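PDB 1TA9: glycerol dehydrogenase from Schizosaccharomyces pombe, which probably catalyses the zinc-dependent, NAD(+)-linked oxidation of glycerol to dihydroxyacetone and serves glycerol assimilation. Local coordinates for residues Thr236-Glu241 with Tyr339-Gln344; Gly310-His315 with His399-Lys404; Gln344-Asp349 with Ile414-Ser419; Arg389-Pro394 with Ser408-Ala413. All coordinates share one frame; numbering follows the deposited sequence.

Followed from the N terminus, the chain closes contact 1 when helix 333-347 returns to helix 223-245 in the helical part of the fold. Contact 2 opens at residues 310-315, inside that loop, and closes at the loop 399-404, so it crosses contact 1. Contact 3 opens at Gln344, the residue it shares with contact 1, and closes on helix 407-428; it crosses contact 2 as well. Contact 4, between the end of helix 381-391 and the start of helix 407-428, is nested inside contact 3 and also crosses contact 2. Together the four tie the metal-bearing helices 223-245, 313-322 and 333-347 to the C-terminal helices.

Contact 1 of 4, residues Thr236-Glu241 with Tyr339-Gln344. With K (potassium ion), chain J.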
loop_
_atom_site.group_PDB
_atom_site.type_symbol
_atom_site.label_atom_id
_atom_site.label_comp_id
_atom_site.label_asym_id
_atom_site.label_seq_id
_atom_site.Cartn_x
_atom_site.Cartn_y
_atom_site.Cartn_z
ATOM N N THR B 236 26.916 -10.082 -9.435
ATOM C CA THR B 236 27.491 -9.260 -8.379
ATOM C C THR B 236 26.616 -9.109 -7.138
ATOM O O THR B 236 27.052 -9.430 -6.032
ATOM C CB THR B 236 27.845 -7.852 -8.893
ATOM O OG1 THR B 236 28.796 -7.961 -9.958
ATOM C CG2 THR B 236 28.446 -7.011 -7.774
ATOM N N TRP B 237 25.393 -8.617 -7.310
ATOM C CA TRP B 237 24.511 -8.433 -6.169
ATOM C C TRP B 237 24.212 -9.767 -5.492
ATOM O O TRP B 237 24.239 -9.866 -4.266
ATOM C CB TRP B 237 23.198 -7.769 -6.598
ATOM C CG TRP B 237 22.252 -7.528 -5.457
ATOM C CD1 TRP B 237 22.324 -6.533 -4.521
ATOM C CD2 TRP B 237 21.105 -8.314 -5.120
ATOM N NE1 TRP B 237 21.290 -6.654 -3.622
ATOM C CE2 TRP B 237 20.526 -7.739 -3.967
ATOM C CE3 TRP B 237 20.510 -9.453 -5.681
ATOM C CZ2 TRP B 237 19.376 -8.264 -3.364
ATOM C CZ3 TRP B 237 19.363 -9.976 -5.078
ATOM C CH2 TRP B 237 18.812 -9.379 -3.931
ATOM N N VAL B 238 23.935 -10.797 -6.287
ATOM C CA VAL B 238 23.628 -12.106 -5.726
ATOM C C VAL B 238 24.776 -12.656 -4.888
ATOM O O VAL B 238 24.579 -13.054 -3.740
ATOM C CB VAL B 238 23.295 -13.140 -6.827
ATOM C CG1 VAL B 238 23.196 -14.534 -6.208
ATOM C CG2 VAL B 238 21.979 -12.769 -7.513
ATOM N N GLU B 239 25.980 -12.671 -5.453
ATOM C CA GLU B 239 27.123 -13.212 -4.727
ATOM C C GLU B 239 27.531 -12.362 -3.534
ATOM O O GLU B 239 27.719 -12.888 -2.435
ATOM C CB GLU B 239 28.312 -13.419 -5.675
ATOM C CG GLU B 239 28.019 -14.425 -6.784
ATOM C CD GLU B 239 29.242 -14.781 -7.610
ATOM O OE1 GLU B 239 30.011 -15.680 -7.197
ATOM O OE2 GLU B 239 29.437 -14.155 -8.672
ATOM N N THR B 240 27.654 -11.053 -3.731
ATOM C CA THR B 240 28.038 -10.176 -2.631
ATOM C C THR B 240 27.043 -10.227 -1.474
ATOM O O THR B 240 27.446 -10.247 -0.308
ATOM C CB THR B 240 28.234 -8.727 -3.120
ATOM O OG1 THR B 240 29.527 -8.620 -3.728
ATOM C CG2 THR B 240 28.136 -7.728 -1.962
ATOM N N GLU B 241 25.748 -10.257 -1.773
ATOM C CA GLU B 241 24.763 -10.342 -0.693
ATOM C C GLU B 241 24.981 -11.646 0.082
ATOM O O GLU B 241 24.847 -11.681 1.300
ATOM C CB GLU B 241 23.337 -10.296 -1.249
ATOM C CG GLU B 241 22.852 -8.894 -1.589
ATOM C CD GLU B 241 22.677 -8.029 -0.350
ATOM O OE1 GLU B 241 23.316 -6.966 -0.267
ATOM O OE2 GLU B 241 21.894 -8.412 0.544
ATOM N N TYR B 339 24.440 -18.311 -16.105
ATOM C CA TYR B 339 23.874 -19.622 -15.804
ATOM C C TYR B 339 24.259 -20.000 -14.374
ATOM O O TYR B 339 23.437 -20.508 -13.614
ATOM C CB TYR B 339 24.396 -20.688 -16.775
ATOM C CG TYR B 339 23.607 -21.981 -16.718
ATOM C CD1 TYR B 339 22.492 -22.177 -17.533
ATOM C CD2 TYR B 339 23.940 -22.988 -15.808
ATOM C CE1 TYR B 339 21.726 -23.345 -17.449
ATOM C CE2 TYR B 339 23.176 -24.158 -15.710
ATOM C CZ TYR B 339 22.074 -24.328 -16.534
ATOM O OH TYR B 339 21.314 -25.476 -16.430
ATOM N N GLY B 340 25.515 -19.741 -14.018
ATOM C CA GLY B 340 25.994 -20.048 -12.681
ATOM C C GLY B 340 25.234 -19.300 -11.599
ATOM O O GLY B 340 25.085 -19.796 -10.480
ATOM N N THR B 341 24.758 -18.104 -11.928
ATOM C CA THR B 341 24.001 -17.304 -10.976
ATOM C C THR B 341 22.646 -17.972 -10.735
ATOM O O THR B 341 22.155 -18.001 -9.608
ATOM C CB THR B 341 23.811 -15.860 -11.496
ATOM O OG1 THR B 341 25.100 -15.253 -11.674
ATOM C CG2 THR B 341 23.006 -15.021 -10.500
ATOM N N LEU B 342 22.048 -18.523 -11.789
ATOM C CA LEU B 342 20.771 -19.208 -11.633
ATOM C C LEU B 342 20.986 -20.451 -10.781
ATOM O O LEU B 342 20.122 -20.833 -9.989
ATOM C CB LEU B 342 20.187 -19.603 -12.992
ATOM C CG LEU B 342 19.667 -18.463 -13.877
ATOM C CD1 LEU B 342 19.042 -19.049 -15.142
ATOM C CD2 LEU B 342 18.636 -17.636 -13.117
ATOM N N VAL B 343 22.140 -21.089 -10.942
ATOM C CA VAL B 343 22.439 -22.273 -10.150
ATOM C C VAL B 343 22.547 -21.855 -8.683
ATOM O O VAL B 343 22.061 -22.562 -7.798
ATOM C CB VAL B 343 23.763 -22.945 -10.590
ATOM C CG1 VAL B 343 24.042 -24.164 -9.711
ATOM C CG2 VAL B 343 23.671 -23.378 -12.061
ATOM N N GLN B 344 23.172 -20.708 -8.419
ATOM C CA GLN B 344 23.285 -20.256 -7.030
ATOM C C GLN B 344 21.894 -19.995 -6.465
ATOM O O GLN B 344 21.647 -20.216 -5.282
ATOM C CB GLN B 344 24.131 -18.977 -6.894
ATOM C CG GLN B 344 24.211 -18.519 -5.425
ATOM C CD GLN B 344 25.301 -17.502 -5.144
ATOM O OE1 GLN B 344 26.353 -17.508 -5.784
ATOM N NE2 GLN B 344 25.062 -16.638 -4.157
HETATM K K K J . 30.412 -10.284 -11.077
HETATM O O HOH W 1 30.105 -11.261 -8.710
#
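Val238 and Glu239 meet Thr341 and Gln344 in a buried helix-to-helix contact, where helix 223-245 passes helix 333-347 beside the metal site of the helical domain. The two axes come within 10.4 Å and their N-to-C directions differ by 41°. Val238 uses both branches: CG2 lies 3.9 Å from Thr341 CG2, while CG1 rests 3.5 Å from Gln344 NE2, the two side chains running antiparallel alongside each other. Gln344 carries CG opposite its backbone N (chi1 179°), and the extended chain brings the amide across to helix 223-245. There its OE1 is 3.6 Å from Glu239 CG, a contact of van der Waals kind only. The amide's polar atoms are satisfied elsewhere: OE1 accepts from Ala314 N, and NE2 is satisfied by Glu348. A leucine here would remove the amide and is likely to leave Ala314 N and Glu348 without their mate. The carboxylate of Glu239 is engaged by helix 313-322 and its approach: OE1 takes Ala312 N, and OE2 takes His315 ND1 and a water 3.0 Å from OE2. This water lies 2.6 Å from potassium, which Thr236 OG1 also binds at 3.0 Å. Glu239 is therefore a second-shell residue: it probably helps to hold the ring of the zinc ligand His315 in its rotation, and it links the helix packing to both metals.

Contact 2 of 4, residues Gly310-His315 with His399-Lys404; sequences GLAAAH and HNMSKK. With ZN (zinc ion), chain I.
Met401 and Asn400 carry the tight half of this contact, closing over the turn that leads through Ala312, at the N-cap position, into helix 313-322. Met401 lays its side chain over two successive alanine methyls: CG is 3.9 Å from Ala312 CB, and the sulfur SD is 3.6 Å from Ala313 CB. The bend at chi3 (75°) turns the terminal methyl aside beyond the sulfur. Next to this apolar patch, Asn400 ND2 donates to Leu311 O over 2.9 Å. The bond is nearly straight, with 166° at the hydrogen; the acceptor lies in the amide plane of Asn400, and the donor stands almost on the extension of the Leu311 carbonyl. An alanine here would remove this donor from Leu311 O and is likely to leave the approach to the helix less firmly held. Beyond Met401 the loop leaves residues 310-315 and runs to more open surroundings. Lys404 is exposed and folds back on its own loop, its NZ 2.9 Å from Met401 O. Ser402 OG bonds Asn247 of a second subunit, and Lys403 NZ forms a salt bridge with Glu289 of a third. On the far side of the turn, Leu311 CD2 sits over one face of the His315 ring, toward its rim, and His315 NE2 binds zinc at 2.2 Å together with Asp232 and His333. A single amide-to-carbonyl bond plus a thioether on two methyls thus anchors the loop to the approach to the helix that carries the zinc ligand, without touching the metal itself.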
loop_
_atom_site.group_PDB
_atom_site.type_symbol
_atom_site.label_atom_id
_atom_site.label_comp_id
_atom_site.label_asym_id
_atom_site.label_seq_id
_atom_site.Cartn_x
_atom_site.Cartn_y
_atom_site.Cartn_z
ATOM N N GLY B 310 32.122 -9.848 -2.408
ATOM C CA GLY B 310 32.794 -11.113 -2.610
ATOM C C GLY B 310 32.122 -12.010 -3.628
ATOM O O GLY B 310 30.986 -11.763 -4.037
ATOM N N LEU B 311 32.844 -13.046 -4.042
ATOM C CA LEU B 311 32.327 -14.022 -4.986
ATOM C C LEU B 311 31.786 -15.180 -4.155
ATOM O O LEU B 311 32.204 -15.382 -3.011
ATOM C CB LEU B 311 33.438 -14.525 -5.916
ATOM C CG LEU B 311 34.118 -13.488 -6.813
ATOM C CD1 LEU B 311 35.147 -14.173 -7.710
ATOM C CD2 LEU B 311 33.060 -12.774 -7.656
ATOM N N ALA B 312 30.853 -15.932 -4.720
ATOM C CA ALA B 312 30.275 -17.057 -4.004
ATOM C C ALA B 312 30.136 -18.279 -4.909
ATOM O O ALA B 312 31.101 -18.691 -5.557
ATOM C CB ALA B 312 28.917 -16.662 -3.417
ATOM N N ALA B 313 28.939 -18.856 -4.963
ATOM C CA ALA B 313 28.717 -20.042 -5.781
ATOM C C ALA B 313 28.738 -19.789 -7.286
ATOM O O ALA B 313 29.324 -20.570 -8.035
ATOM C CB ALA B 313 27.403 -20.706 -5.392
ATOM N N ALA B 314 28.103 -18.708 -7.727
ATOM C CA ALA B 314 28.030 -18.397 -9.154
ATOM C C ALA B 314 29.362 -18.540 -9.888
ATOM O O ALA B 314 29.466 -19.298 -10.852
ATOM C CB ALA B 314 27.474 -16.991 -9.358
ATOM N N HIS B 315 30.382 -17.820 -9.438
ATOM C CA HIS B 315 31.677 -17.904 -10.105
ATOM C C HIS B 315 32.380 -19.239 -9.912
ATOM O O HIS B 315 33.096 -19.701 -10.798
ATOM C CB HIS B 315 32.574 -16.745 -9.674
ATOM C CG HIS B 315 32.340 -15.502 -10.471
ATOM N ND1 HIS B 315 31.164 -14.787 -10.398
ATOM C CD2 HIS B 315 33.087 -14.903 -11.426
ATOM C CE1 HIS B 315 31.195 -13.802 -11.279
ATOM N NE2 HIS B 315 32.351 -13.853 -11.916
ATOM N N HIS B 399 32.814 -21.430 -0.832
ATOM C CA HIS B 399 32.973 -21.656 0.599
ATOM C C HIS B 399 32.691 -20.421 1.452
ATOM O O HIS B 399 32.694 -20.501 2.681
ATOM C CB HIS B 399 34.373 -22.201 0.874
ATOM C CG HIS B 399 34.654 -23.485 0.160
ATOM N ND1 HIS B 399 33.951 -24.642 0.413
ATOM C CD2 HIS B 399 35.513 -23.778 -0.844
ATOM C CE1 HIS B 399 34.363 -25.593 -0.406
ATOM N NE2 HIS B 399 35.309 -25.094 -1.180
ATOM N N ASN B 400 32.447 -19.279 0.809
ATOM C CA ASN B 400 32.127 -18.055 1.550
ATOM C C ASN B 400 30.681 -18.127 2.031
ATOM O O ASN B 400 30.285 -17.409 2.948
ATOM C CB ASN B 400 32.301 -16.803 0.673
ATOM C CG ASN B 400 33.758 -16.471 0.408
ATOM O OD1 ASN B 400 34.607 -16.619 1.285
ATOM N ND2 ASN B 400 34.051 -16.002 -0.803
ATOM N N MET B 401 29.891 -18.998 1.406
ATOM C CA MET B 401 28.487 -19.162 1.782
ATOM C C MET B 401 28.368 -19.960 3.076
ATOM O O MET B 401 29.104 -20.927 3.295
ATOM C CB MET B 401 27.713 -19.871 0.664
ATOM C CG MET B 401 27.608 -19.065 -0.619
ATOM S SD MET B 401 26.781 -19.932 -1.966
ATOM C CE MET B 401 25.056 -19.837 -1.456
ATOM N N SER B 402 27.445 -19.551 3.942
ATOM C CA SER B 402 27.259 -20.255 5.206
ATOM C C SER B 402 26.673 -21.647 4.946
ATOM O O SER B 402 26.956 -22.589 5.686
ATOM C CB SER B 402 26.351 -19.446 6.144
ATOM O OG SER B 402 25.075 -19.226 5.574
ATOM N N LYS B 403 25.865 -21.777 3.892
ATOM C CA LYS B 403 25.279 -23.068 3.537
ATOM C C LYS B 403 26.365 -23.872 2.817
ATOM O O LYS B 403 27.048 -23.349 1.941
ATOM C CB LYS B 403 24.064 -22.884 2.615
ATOM C CG LYS B 403 23.268 -24.177 2.382
ATOM C CD LYS B 403 22.054 -23.976 1.467
ATOM C CE LYS B 403 21.004 -23.064 2.097
ATOM N NZ LYS B 403 19.808 -22.893 1.215
ATOM N N LYS B 404 26.522 -25.139 3.189
ATOM C CA LYS B 404 27.553 -25.984 2.590
ATOM C C LYS B 404 26.978 -27.021 1.631
ATOM O O LYS B 404 25.838 -27.466 1.796
ATOM C CB LYS B 404 28.354 -26.671 3.696
ATOM C CG LYS B 404 28.956 -25.697 4.709
ATOM C CD LYS B 404 29.832 -24.655 4.020
ATOM C CE LYS B 404 30.370 -23.623 5.003
ATOM N NZ LYS B 404 31.189 -22.593 4.303
HETATM ZN ZN ZN I . 33.077 -12.450 -13.441
#

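Contact 3 of 4, residues Gln344-Asp349 with Ile414-Ser419; sequences QVVLED and IKAVDS
Val346 packs against Ala416 and Val417 where the C-terminal turn of helix 333-347, closed by a Schellman motif, leans on helix 407-428 in the helical domain. Val346 has the most surface buried here, and its two branches divide the work. CG1, opposite the backbone N (chi1 175°), lies 4.0 Å from Ala416 CB. CG2 goes to Val417 instead. The CA atoms of Val346 and Val417 are 7.0 Å apart. Val417 spreads further along helix 333-347, where it also touches Tyr339, Leu342 and Val343, while Val346 touches Ala413 and Tyr420 on the opposing helix. All three residues are buried, and the contact is wholly apolar. A third subunit covers part of it: Thr288 of that chain packs on both Val346 and Ala416, which makes this helix pair a part of the assembly interface. At the helix end Asp349 takes a positive phi (64°) and its N bonds Val346 O at 3.0 Å, turning the chain away three residues after Val346. Within the same last turns, Gln344 NE2 donates to Glu348 OE2 nearly straight, at 168°, with the acceptor close to the amide plane. The tightest touch across the helices is methyl to methyl, Val346 CG2 to Val417 CG2, at 3.5 Å.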
loop_
_atom_site.group_PDB
_atom_site.type_symbol
_atom_site.label_atom_id
_atom_site.label_comp_id
_atom_site.label_asym_id
_atom_site.label_seq_id
_atom_site.Cartn_x
_atom_site.Cartn_y
_atom_site.Cartn_z
ATOM N N GLN B 344 23.172 -20.708 -8.419
ATOM C CA GLN B 344 23.285 -20.256 -7.030
ATOM C C GLN B 344 21.894 -19.995 -6.465
ATOM O O GLN B 344 21.647 -20.216 -5.282
ATOM C CB GLN B 344 24.131 -18.977 -6.894
ATOM C CG GLN B 344 24.211 -18.519 -5.425
ATOM C CD GLN B 344 25.301 -17.502 -5.144
ATOM O OE1 GLN B 344 26.353 -17.508 -5.784
ATOM N NE2 GLN B 344 25.062 -16.638 -4.157
ATOM N N VAL B 345 20.986 -19.527 -7.316
ATOM C CA VAL B 345 19.616 -19.248 -6.894
ATOM C C VAL B 345 18.936 -20.538 -6.452
ATOM O O VAL B 345 18.124 -20.540 -5.523
ATOM C CB VAL B 345 18.812 -18.586 -8.042
ATOM C CG1 VAL B 345 17.327 -18.654 -7.758
ATOM C CG2 VAL B 345 19.250 -17.132 -8.188
ATOM N N VAL B 346 19.269 -21.636 -7.122
ATOM C CA VAL B 346 18.707 -22.927 -6.763
ATOM C C VAL B 346 19.320 -23.369 -5.433
ATOM O O VAL B 346 18.616 -23.863 -4.550
ATOM C CB VAL B 346 18.999 -23.981 -7.861
ATOM C CG1 VAL B 346 18.516 -25.357 -7.419
ATOM C CG2 VAL B 346 18.302 -23.573 -9.156
ATOM N N LEU B 347 20.629 -23.174 -5.286
ATOM C CA LEU B 347 21.317 -23.550 -4.051
ATOM C C LEU B 347 20.846 -22.691 -2.876
ATOM O O LEU B 347 20.830 -23.151 -1.731
ATOM C CB LEU B 347 22.836 -23.422 -4.225
ATOM C CG LEU B 347 23.467 -24.390 -5.236
ATOM C CD1 LEU B 347 24.959 -24.116 -5.357
ATOM C CD2 LEU B 347 23.230 -25.827 -4.784
ATOM N N GLU B 348 20.463 -21.447 -3.154
ATOM C CA GLU B 348 19.971 -20.567 -2.099
ATOM C C GLU B 348 18.496 -20.843 -1.779
ATOM O O GLU B 348 17.933 -20.267 -0.853
ATOM C CB GLU B 348 20.161 -19.102 -2.485
ATOM C CG GLU B 348 21.600 -18.608 -2.351
ATOM C CD GLU B 348 21.692 -17.098 -2.431
ATOM O OE1 GLU B 348 20.850 -16.423 -1.802
ATOM O OE2 GLU B 348 22.598 -16.580 -3.113
ATOM N N ASP B 349 17.879 -21.726 -2.555
ATOM C CA ASP B 349 16.488 -22.119 -2.341
ATOM C C ASP B 349 15.456 -20.998 -2.513
ATOM O O ASP B 349 14.513 -20.901 -1.731
ATOM C CB ASP B 349 16.338 -22.729 -0.941
ATOM C CG ASP B 349 15.145 -23.668 -0.829
ATOM O OD1 ASP B 349 14.554 -23.752 0.269
ATOM O OD2 ASP B 349 14.804 -24.336 -1.827
ATOM N N ILE B 414 22.480 -27.761 -11.201
ATOM C CA ILE B 414 22.750 -27.403 -12.589
ATOM C C ILE B 414 21.611 -27.927 -13.468
ATOM O O ILE B 414 21.132 -27.228 -14.366
ATOM C CB ILE B 414 24.093 -28.001 -13.072
ATOM C CG1 ILE B 414 25.254 -27.245 -12.415
ATOM C CG2 ILE B 414 24.184 -27.936 -14.593
ATOM C CD1 ILE B 414 26.626 -27.824 -12.736
ATOM N N LYS B 415 21.174 -29.156 -13.205
ATOM C CA LYS B 415 20.082 -29.743 -13.975
ATOM C C LYS B 415 18.750 -29.100 -13.610
ATOM O O LYS B 415 17.878 -28.947 -14.460
ATOM C CB LYS B 415 20.014 -31.256 -13.745
ATOM C CG LYS B 415 21.118 -32.019 -14.475
ATOM C CD LYS B 415 21.025 -33.526 -14.269
ATOM C CE LYS B 415 21.465 -33.930 -12.869
ATOM N NZ LYS B 415 21.561 -35.422 -12.724
ATOM N N ALA B 416 18.594 -28.721 -12.346
ATOM C CA ALA B 416 17.359 -28.088 -11.899
ATOM C C ALA B 416 17.157 -26.775 -12.652
ATOM O O ALA B 416 16.055 -26.478 -13.109
ATOM C CB ALA B 416 17.409 -27.837 -10.396
ATOM N N VAL B 417 18.219 -25.982 -12.778
ATOM C CA VAL B 417 18.113 -24.722 -13.507
ATOM C C VAL B 417 17.563 -25.002 -14.909
ATOM O O VAL B 417 16.641 -24.336 -15.374
ATOM C CB VAL B 417 19.492 -24.027 -13.642
ATOM C CG1 VAL B 417 19.390 -22.851 -14.607
ATOM C CG2 VAL B 417 19.973 -23.546 -12.271
ATOM N N ASP B 418 18.126 -26.005 -15.572
ATOM C CA ASP B 418 17.686 -26.359 -16.920
ATOM C C ASP B 418 16.187 -26.662 -16.980
ATOM O O ASP B 418 15.484 -26.159 -17.856
ATOM C CB ASP B 418 18.481 -27.557 -17.429
ATOM C CG ASP B 418 18.149 -27.904 -18.864
ATOM O OD1 ASP B 418 18.372 -27.052 -19.754
ATOM O OD2 ASP B 418 17.664 -29.030 -19.097
ATOM N N SER B 419 15.696 -27.478 -16.052
ATOM C CA SER B 419 14.273 -27.811 -16.031
ATOM C C SER B 419 13.401 -26.600 -15.689
ATOM O O SER B 419 12.331 -26.415 -16.274
ATOM C CB SER B 419 14.001 -28.933 -15.027
ATOM O OG SER B 419 14.620 -30.142 -15.433
#

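Contact 4 of 4, residues Arg389-Pro394 with Ser408-Ala413; sequences RATLRP and SQIADA
Thr391 OG1, hydrogen-bonded to Val387 O one turn earlier in its own helix, is also the atom that faces Ile410 across the contact, 4.0 Å from Ile410 CG2. The hydroxyl and the methyl meet tip to tip. With OG1 beside the backbone N (chi1 -61°), the hydroxyl can reach Val387 O while lying against the isoleucine methyl. The second touch is purely apolar: Leu392 CD1 lies 4.0 Å from Ile410 CG1, and these side chains cross at a slant. Ile410 is thus wedged against two consecutive residues, and it loses more surface here than either of them. Both of its branches take part, CG2 toward the threonine and CG1 toward the leucine. Leu392 is the first residue to leave helical geometry at the end of helix 381-391, so the contact lies at the point where that helix runs out. The carbonyls of Leu392 and Arg393 both meet His399 NE2, the first weakly, while on helix 407-428 Asp412 forms a salt bridge with Arg76 of a third subunit, and its OD2 also accepts from Cys287 N of that subunit. Ile398 touches Thr391, Leu392 and Ile410 alike. Around them, Ile410 and Ala413 press on helix 333-347, Thr391 rests on Ala316 and Ile317 of helix 313-322, and Arg393 NH1 reaches Gln199 O of strand 198-203.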
loop_
_atom_site.group_PDB
_atom_site.type_symbol
_atom_site.label_atom_id
_atom_site.label_comp_id
_atom_site.label_asym_id
_atom_site.label_seq_id
_atom_site.Cartn_x
_atom_site.Cartn_y
_atom_site.Cartn_z
ATOM N N ARG B 389 32.664 -31.348 -8.217
ATOM C CA ARG B 389 33.919 -31.511 -7.503
ATOM C C ARG B 389 34.824 -30.304 -7.742
ATOM O O ARG B 389 35.449 -29.796 -6.813
ATOM C CB ARG B 389 34.626 -32.803 -7.942
ATOM C CG ARG B 389 33.989 -34.085 -7.401
ATOM C CD ARG B 389 34.923 -35.284 -7.570
ATOM N NE ARG B 389 35.031 -35.719 -8.959
ATOM C CZ ARG B 389 34.141 -36.494 -9.569
ATOM N NH1 ARG B 389 33.075 -36.930 -8.912
ATOM N NH2 ARG B 389 34.309 -36.828 -10.839
ATOM N N ALA B 390 34.890 -29.841 -8.986
ATOM C CA ALA B 390 35.723 -28.684 -9.319
ATOM C C ALA B 390 35.204 -27.438 -8.606
ATOM O O ALA B 390 35.975 -26.617 -8.110
ATOM C CB ALA B 390 35.722 -28.454 -10.830
ATOM N N THR B 391 33.885 -27.305 -8.563
ATOM C CA THR B 391 33.242 -26.168 -7.917
ATOM C C THR B 391 33.557 -26.100 -6.426
ATOM O O THR B 391 33.726 -25.016 -5.865
ATOM C CB THR B 391 31.712 -26.247 -8.082
ATOM O OG1 THR B 391 31.380 -26.213 -9.476
ATOM C CG2 THR B 391 31.026 -25.086 -7.367
ATOM N N LEU B 392 33.651 -27.263 -5.791
ATOM C CA LEU B 392 33.894 -27.324 -4.356
ATOM C C LEU B 392 35.347 -27.405 -3.894
ATOM O O LEU B 392 35.606 -27.689 -2.723
ATOM C CB LEU B 392 33.092 -28.487 -3.762
ATOM C CG LEU B 392 31.570 -28.299 -3.850
ATOM C CD1 LEU B 392 30.861 -29.625 -3.626
ATOM C CD2 LEU B 392 31.123 -27.262 -2.826
ATOM N N ARG B 393 36.293 -27.154 -4.794
ATOM C CA ARG B 393 37.700 -27.190 -4.412
ATOM C C ARG B 393 37.939 -26.202 -3.265
ATOM O O ARG B 393 37.292 -25.154 -3.186
ATOM C CB ARG B 393 38.585 -26.866 -5.620
ATOM C CG ARG B 393 38.666 -28.028 -6.611
ATOM C CD ARG B 393 39.411 -27.683 -7.892
ATOM N NE ARG B 393 40.778 -27.236 -7.647
ATOM C CZ ARG B 393 41.181 -25.972 -7.740
ATOM N NH1 ARG B 393 42.447 -25.665 -7.496
ATOM N NH2 ARG B 393 40.323 -25.017 -8.086
ATOM N N PRO B 394 38.875 -26.527 -2.357
ATOM C CA PRO B 394 39.197 -25.680 -1.203
ATOM C C PRO B 394 39.352 -24.177 -1.443
ATOM O O PRO B 394 38.903 -23.373 -0.623
ATOM C CB PRO B 394 40.469 -26.326 -0.641
ATOM C CG PRO B 394 41.065 -27.028 -1.822
ATOM C CD PRO B 394 39.855 -27.620 -2.485
ATOM N N SER B 408 27.160 -33.789 -5.548
ATOM C CA SER B 408 25.866 -34.177 -6.096
ATOM C C SER B 408 24.857 -33.034 -6.022
ATOM O O SER B 408 23.985 -32.923 -6.883
ATOM C CB SER B 408 25.315 -35.424 -5.382
ATOM O OG SER B 408 24.844 -35.131 -4.078
ATOM N N GLN B 409 24.971 -32.182 -5.004
ATOM C CA GLN B 409 24.054 -31.053 -4.873
ATOM C C GLN B 409 24.326 -30.018 -5.955
ATOM O O GLN B 409 23.403 -29.371 -6.451
ATOM C CB GLN B 409 24.174 -30.409 -3.491
ATOM C CG GLN B 409 23.601 -31.267 -2.375
ATOM C CD GLN B 409 23.786 -30.636 -1.013
ATOM O OE1 GLN B 409 24.910 -30.382 -0.586
ATOM N NE2 GLN B 409 22.681 -30.379 -0.321
ATOM N N ILE B 410 25.592 -29.858 -6.323
ATOM C CA ILE B 410 25.946 -28.911 -7.371
ATOM C C ILE B 410 25.401 -29.453 -8.693
ATOM O O ILE B 410 24.748 -28.736 -9.460
ATOM C CB ILE B 410 27.474 -28.743 -7.483
ATOM C CG1 ILE B 410 28.047 -28.284 -6.138
ATOM C CG2 ILE B 410 27.810 -27.749 -8.588
ATOM C CD1 ILE B 410 27.399 -27.028 -5.580
ATOM N N ALA B 411 25.670 -30.728 -8.952
ATOM C CA ALA B 411 25.202 -31.371 -10.172
ATOM C C ALA B 411 23.682 -31.301 -10.291
ATOM O O ALA B 411 23.147 -31.024 -11.369
ATOM C CB ALA B 411 25.659 -32.820 -10.205
ATOM N N ASP B 412 22.986 -31.562 -9.187
ATOM C CA ASP B 412 21.522 -31.526 -9.183
ATOM C C ASP B 412 20.984 -30.136 -9.501
ATOM O O ASP B 412 20.009 -29.990 -10.250
ATOM C CB ASP B 412 20.974 -31.962 -7.820
ATOM C CG ASP B 412 20.892 -33.469 -7.671
ATOM O OD1 ASP B 412 21.262 -34.198 -8.619
ATOM O OD2 ASP B 412 20.447 -33.922 -6.596
ATOM N N ALA B 413 21.621 -29.120 -8.925
ATOM C CA ALA B 413 21.196 -27.740 -9.128
ATOM C C ALA B 413 21.410 -27.286 -10.572
ATOM O O ALA B 413 20.618 -26.510 -11.106
ATOM C CB ALA B 413 21.941 -26.813 -8.161
#